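Local coordinates for protein glutathione S-transferase delta (Bombyx mori, PDB 3VK9) that probably catalyses the conjugation of glutathione to electrophilic compounds, working as a homodimeric delta-class glutathione transferase of the silkmoth, at residues T20-N25 with Y195-E200; Q146-G151 with K189-G194. All blocks are in the same frame, centred on the assembly; numbering follows the deposited sequence. Where two conformers were deposited one is given.

Interactions 1 and 2 sit about 12 Å apart, centre to centre, and meet through packing. The first joins the two domains of the subunit. It sets helix 12-24 of the thioredoxin-like domain against helix 195-213. The second lies within the helical domain. It ties the loop before helix 156-167 to the end of helix 179-191. Helices 179-191 and 195-213 follow each other in the chain, and A192-G194 make the turn between them. That turn also packs on helix 12-24, with K22 CB 3.2 Å from P193 O. In chain order, both segments of interaction 2 fall between those of interaction 1. The A192-G194 turn lies between them, so the interdomain contact and the one inside the helical domain are neighbours.

Interaction 1 (T20-N25 with Y195-E200); sequences TAKALN and YQEANE
The carboxylate of E197 takes K22 NZ at OE1, nearly along the C-O axis. K22 NZ lies 2.7 Å from E197 OE1, a hydrogen bond that forms a salt bridge. It crosses the domain interface of the glutathione transferase fold, from helix 12-24 of the thioredoxin-like domain to helix 195-213 of the helical domain. The other flat group is the Y195 ring. It does not touch T20-N25, but the Y195 side chain packs on L19, an earlier residue of helix 12-24, and on I162. N199 CB covers one face of the ring, 3.9 Å above the plane and over the centre.

The K22 and E197 side chains cross at about a right angle. K22 bends at chi2 (-65°) and is extended from there on. E197 reaches out from helix 195-213 with CG anti to its backbone N (chi1 166°). Both residues are exposed, so the bridge lies at the surface. It belongs to one of two modelled K22 conformers and is therefore probably not always formed.

Below the charges the helices meet through small groups. K22 CG lies 3.9 Å from A198 CB, and A198 also packs on L18 and L19. N199, one residue on, is buried. Its OD1 bonds to R15 NH1 of helix 12-24, and its ND2 to S166 OG of helix 156-167.

Helix 12-24 finishes in a Schellman motif, with N25 at positive phi (51°). Helix 195-213 starts with a wider pi-type turn over 196-200. There Y195 O accepts two backbone bonds, from N199 N at 2.8 Å and from E200 N at 3.1 Å.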
loop_
_atom_site.group_PDB
_atom_site.type_symbol
_atom_site.label_atom_id
_atom_site.label_comp_id
_atom_site.label_asym_id
_atom_site.label_seq_id
_atom_site.Cartn_x
_atom_site.Cartn_y
_atom_site.Cartn_z
ATOM N N THR A 20 -11.592 -13.001 -1.764
ATOM C CA THR A 20 -11.816 -12.493 -3.108
ATOM C C THR A 20 -12.100 -13.657 -4.047
ATOM O O THR A 20 -12.961 -13.562 -4.915
ATOM C CB THR A 20 -10.611 -11.677 -3.601
ATOM O OG1 THR A 20 -10.437 -10.517 -2.765
ATOM C CG2 THR A 20 -10.816 -11.231 -5.067
ATOM N N ALA A 21 -11.397 -14.768 -3.851
ATOM C CA ALA A 21 -11.630 -15.947 -4.673
ATOM C C ALA A 21 -13.040 -16.501 -4.462
ATOM O O ALA A 21 -13.712 -16.914 -5.423
ATOM C CB ALA A 21 -10.554 -17.024 -4.410
ATOM N N LYS A 22 -13.487 -16.538 -3.212
ATOM C CA LYS A 22 -14.846 -16.987 -2.917
ATOM C C LYS A 22 -15.870 -16.054 -3.537
ATOM O O LYS A 22 -16.833 -16.504 -4.130
ATOM C CB LYS A 22 -15.080 -17.104 -1.407
ATOM C CG LYS A 22 -14.348 -18.286 -0.772
ATOM C CD LYS A 22 -14.873 -19.623 -1.280
ATOM C CE LYS A 22 -14.233 -20.770 -0.489
ATOM N NZ LYS A 22 -14.774 -22.111 -0.837
ATOM N N ALA A 23 -15.652 -14.748 -3.406
ATOM C CA ALA A 23 -16.566 -13.765 -3.990
ATOM C C ALA A 23 -16.670 -13.857 -5.524
ATOM O O ALA A 23 -17.701 -13.543 -6.094
ATOM C CB ALA A 23 -16.160 -12.356 -3.567
ATOM N N LEU A 24 -15.594 -14.267 -6.188
ATOM C CA LEU A 24 -15.605 -14.466 -7.636
ATOM C C LEU A 24 -15.963 -15.920 -8.024
ATOM O O LEU A 24 -16.085 -16.253 -9.204
ATOM C CB LEU A 24 -14.235 -14.104 -8.222
ATOM C CG LEU A 24 -13.781 -12.633 -8.135
ATOM C CD1 LEU A 24 -12.321 -12.460 -8.586
ATOM C CD2 LEU A 24 -14.700 -11.740 -8.943
ATOM N N ASN A 25 -16.114 -16.775 -7.020
ATOM C CA ASN A 25 -16.281 -18.214 -7.231
ATOM C C ASN A 25 -15.204 -18.813 -8.145
ATOM O O ASN A 25 -15.513 -19.538 -9.089
ATOM C CB ASN A 25 -17.688 -18.531 -7.770
ATOM C CG ASN A 25 -17.967 -20.029 -7.825
ATOM O OD1 ASN A 25 -17.428 -20.785 -7.035
ATOM N ND2 ASN A 25 -18.808 -20.455 -8.761
ATOM N N TYR A 195 -17.237 -16.621 3.715
ATOM C CA TYR A 195 -16.480 -15.947 4.769
ATOM C C TYR A 195 -15.947 -16.911 5.823
ATOM O O TYR A 195 -14.811 -16.778 6.279
ATOM C CB TYR A 195 -17.332 -14.876 5.447
ATOM C CG TYR A 195 -16.583 -14.021 6.456
ATOM C CD1 TYR A 195 -16.047 -12.791 6.085
ATOM C CD2 TYR A 195 -16.424 -14.433 7.779
ATOM C CE1 TYR A 195 -15.383 -11.995 6.989
ATOM C CE2 TYR A 195 -15.746 -13.639 8.691
ATOM C CZ TYR A 195 -15.233 -12.420 8.291
ATOM O OH TYR A 195 -14.558 -11.611 9.182
ATOM N N GLN A 196 -16.776 -17.868 6.219
ATOM C CA GLN A 196 -16.394 -18.794 7.276
ATOM C C GLN A 196 -15.126 -19.520 6.873
ATOM O O GLN A 196 -14.170 -19.587 7.631
ATOM C CB GLN A 196 -17.497 -19.817 7.538
ATOM C CG GLN A 196 -17.081 -20.943 8.476
ATOM C CD GLN A 196 -16.755 -20.459 9.885
ATOM O OE1 GLN A 196 -17.336 -19.495 10.368
ATOM N NE2 GLN A 196 -15.821 -21.137 10.546
ATOM N N GLU A 197 -15.137 -20.073 5.670
ATOM C CA GLU A 197 -14.027 -20.869 5.197
ATOM C C GLU A 197 -12.837 -20.002 4.793
ATOM O O GLU A 197 -11.699 -20.339 5.107
ATOM C CB GLU A 197 -14.453 -21.784 4.041
ATOM C CG GLU A 197 -13.278 -22.384 3.291
ATOM C CD GLU A 197 -13.636 -23.654 2.543
ATOM O OE1 GLU A 197 -13.974 -23.571 1.339
ATOM O OE2 GLU A 197 -13.572 -24.739 3.164
ATOM N N ALA A 198 -13.098 -18.886 4.112
ATOM C CA ALA A 198 -12.010 -18.053 3.596
ATOM C C ALA A 198 -11.343 -17.221 4.690
ATOM O O ALA A 198 -10.137 -17.009 4.639
ATOM C CB ALA A 198 -12.505 -17.142 2.459
ATOM N N ASN A 199 -12.117 -16.740 5.669
ATOM C CA ASN A 199 -11.535 -15.904 6.733
ATOM C C ASN A 199 -11.573 -16.473 8.149
ATOM O O ASN A 199 -10.561 -16.459 8.860
ATOM C CB ASN A 199 -12.154 -14.490 6.758
ATOM C CG ASN A 199 -11.328 -13.515 7.598
ATOM O OD1 ASN A 199 -10.176 -13.241 7.280
ATOM N ND2 ASN A 199 -11.907 -13.013 8.680
ATOM N N GLU A 200 -12.739 -16.948 8.577
ATOM C CA GLU A 200 -12.900 -17.330 9.982
ATOM C C GLU A 200 -12.033 -18.522 10.374
ATOM O O GLU A 200 -11.444 -18.542 11.448
ATOM C CB GLU A 200 -14.377 -17.609 10.339
ATOM C CG GLU A 200 -14.621 -17.628 11.845
ATOM C CD GLU A 200 -14.423 -16.256 12.513
ATOM O OE1 GLU A 200 -14.700 -15.206 11.881
ATOM O OE2 GLU A 200 -13.997 -16.239 13.686
#

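Interaction 2 (Q146-G151 with K189-G194); sequences QKYVAG and KSTAPG
Y148 and T191 approach from opposite directions and meet through their hydroxyls. Y148 OH donates to T191 OG1 across 3.0 Å. The contact lies in the helical domain of the glutathione transferase fold, where the loop after helix 126-142 passes the end of helix 179-191. T191 OG1 sits at the edge of the tyrosine ring, in its plane. T191 CB and CG2 also come close to the phenol oxygen, with CG2 3.7 Å from Y148 OH.

The threonine hydroxyl has a second partner. T191 OG1 bonds to T187 O one helical turn back, a carbonyl that can only accept, so T191 OG1 gives its hydrogen there and receives that of Y148. At chi1 54° it lies between the backbone N and the carbonyl carbon. The buried ring of Y148 packs on T187 and V188 of the same helix, and on L154 and D158.

The loop is tied on both sides of Y148. Q146 O accepts from R183 NH1 of helix 179-191. The sequence T155 to D158 is consistent with the N-capping box that begins helix 156-167 in related transferases. In the loop before helix 156-167, V149 N is bonded to D158 OD1.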
loop_
_atom_site.group_PDB
_atom_site.type_symbol
_atom_site.label_atom_id
_atom_site.label_comp_id
_atom_site.label_asym_id
_atom_site.label_seq_id
_atom_site.Cartn_x
_atom_site.Cartn_y
_atom_site.Cartn_z
ATOM N N GLN A 146 -22.522 4.825 5.740
ATOM C CA GLN A 146 -22.179 3.904 4.652
ATOM C C GLN A 146 -22.272 2.430 5.044
ATOM O O GLN A 146 -21.779 2.022 6.096
ATOM C CB GLN A 146 -20.759 4.207 4.168
ATOM C CG GLN A 146 -20.612 5.635 3.687
ATOM C CD GLN A 146 -21.105 5.813 2.267
ATOM O OE1 GLN A 146 -20.868 4.963 1.403
ATOM N NE2 GLN A 146 -21.787 6.923 2.013
ATOM N N LYS A 147 -22.884 1.627 4.183
ATOM C CA LYS A 147 -22.960 0.181 4.389
ATOM C C LYS A 147 -21.599 -0.491 4.259
ATOM O O LYS A 147 -21.249 -1.368 5.048
ATOM C CB LYS A 147 -23.903 -0.435 3.355
ATOM C CG LYS A 147 -24.297 -1.886 3.624
ATOM C CD LYS A 147 -25.191 -2.382 2.487
ATOM C CE LYS A 147 -26.206 -3.428 2.914
ATOM N NZ LYS A 147 -25.583 -4.708 3.304
ATOM N N TYR A 148 -20.852 -0.095 3.232
ATOM C CA TYR A 148 -19.545 -0.676 2.956
ATOM C C TYR A 148 -18.500 0.423 2.939
ATOM O O TYR A 148 -18.825 1.604 2.992
ATOM C CB TYR A 148 -19.564 -1.426 1.617
ATOM C CG TYR A 148 -20.435 -2.664 1.611
ATOM C CD1 TYR A 148 -20.037 -3.815 2.288
ATOM C CD2 TYR A 148 -21.656 -2.689 0.938
ATOM C CE1 TYR A 148 -20.820 -4.956 2.292
ATOM C CE2 TYR A 148 -22.461 -3.842 0.930
ATOM C CZ TYR A 148 -22.030 -4.972 1.618
ATOM O OH TYR A 148 -22.791 -6.129 1.637
ATOM N N VAL A 149 -17.238 0.031 2.847
ATOM C CA VAL A 149 -16.146 0.954 3.113
ATOM C C VAL A 149 -15.785 1.790 1.878
ATOM O O VAL A 149 -15.157 2.841 1.990
ATOM C CB VAL A 149 -14.908 0.198 3.677
ATOM C CG1 VAL A 149 -14.097 -0.439 2.547
ATOM C CG2 VAL A 149 -14.043 1.123 4.525
ATOM N N ALA A 150 -16.189 1.330 0.701
ATOM C CA ALA A 150 -15.838 2.046 -0.526
ATOM C C ALA A 150 -16.992 2.010 -1.524
ATOM O O ALA A 150 -16.883 1.477 -2.636
ATOM C CB ALA A 150 -14.566 1.478 -1.133
ATOM N N GLY A 151 -18.109 2.580 -1.112
ATOM C CA GLY A 151 -19.244 2.673 -1.999
ATOM C C GLY A 151 -20.388 1.814 -1.516
ATOM O O GLY A 151 -20.309 1.203 -0.448
ATOM N N LYS A 189 -19.339 -9.930 7.287
ATOM C CA LYS A 189 -19.404 -11.326 7.713
ATOM C C LYS A 189 -20.583 -12.062 7.075
ATOM O O LYS A 189 -20.456 -13.214 6.652
ATOM C CB LYS A 189 -19.549 -11.401 9.235
ATOM C CG LYS A 189 -18.263 -11.245 10.014
ATOM C CD LYS A 189 -18.585 -10.946 11.464
ATOM C CE LYS A 189 -17.698 -11.704 12.432
ATOM N NZ LYS A 189 -18.238 -11.514 13.817
ATOM N N SER A 190 -21.732 -11.391 7.009
ATOM C CA SER A 190 -22.967 -12.008 6.536
ATOM C C SER A 190 -23.185 -11.858 5.036
ATOM O O SER A 190 -24.157 -12.387 4.491
ATOM C CB SER A 190 -24.171 -11.408 7.266
ATOM O OG SER A 190 -23.863 -11.172 8.621
ATOM N N THR A 191 -22.309 -11.121 4.366
ATOM C CA THR A 191 -22.508 -10.911 2.929
ATOM C C THR A 191 -21.358 -11.363 2.031
ATOM O O THR A 191 -21.562 -11.625 0.843
ATOM C CB THR A 191 -22.914 -9.452 2.593
ATOM O OG1 THR A 191 -21.965 -8.537 3.144
ATOM C CG2 THR A 191 -24.309 -9.139 3.153
ATOM N N ALA A 192 -20.153 -11.463 2.584
ATOM C CA ALA A 192 -19.036 -11.970 1.802
ATOM C C ALA A 192 -19.194 -13.480 1.592
ATOM O O ALA A 192 -19.201 -14.241 2.555
ATOM C CB ALA A 192 -17.712 -11.655 2.493
ATOM N N PRO A 193 -19.334 -13.923 0.330
ATOM C CA PRO A 193 -19.459 -15.368 0.099
ATOM C C PRO A 193 -18.282 -16.145 0.727
ATOM O O PRO A 193 -17.138 -15.683 0.660
ATOM C CB PRO A 193 -19.411 -15.479 -1.430
ATOM C CG PRO A 193 -19.906 -14.153 -1.924
ATOM C CD PRO A 193 -19.374 -13.147 -0.924
ATOM N N GLY A 194 -18.572 -17.289 1.345
ATOM C CA GLY A 194 -17.544 -18.174 1.873
ATOM C C GLY A 194 -16.691 -17.592 2.988
ATOM O O GLY A 194 -15.560 -18.028 3.204
#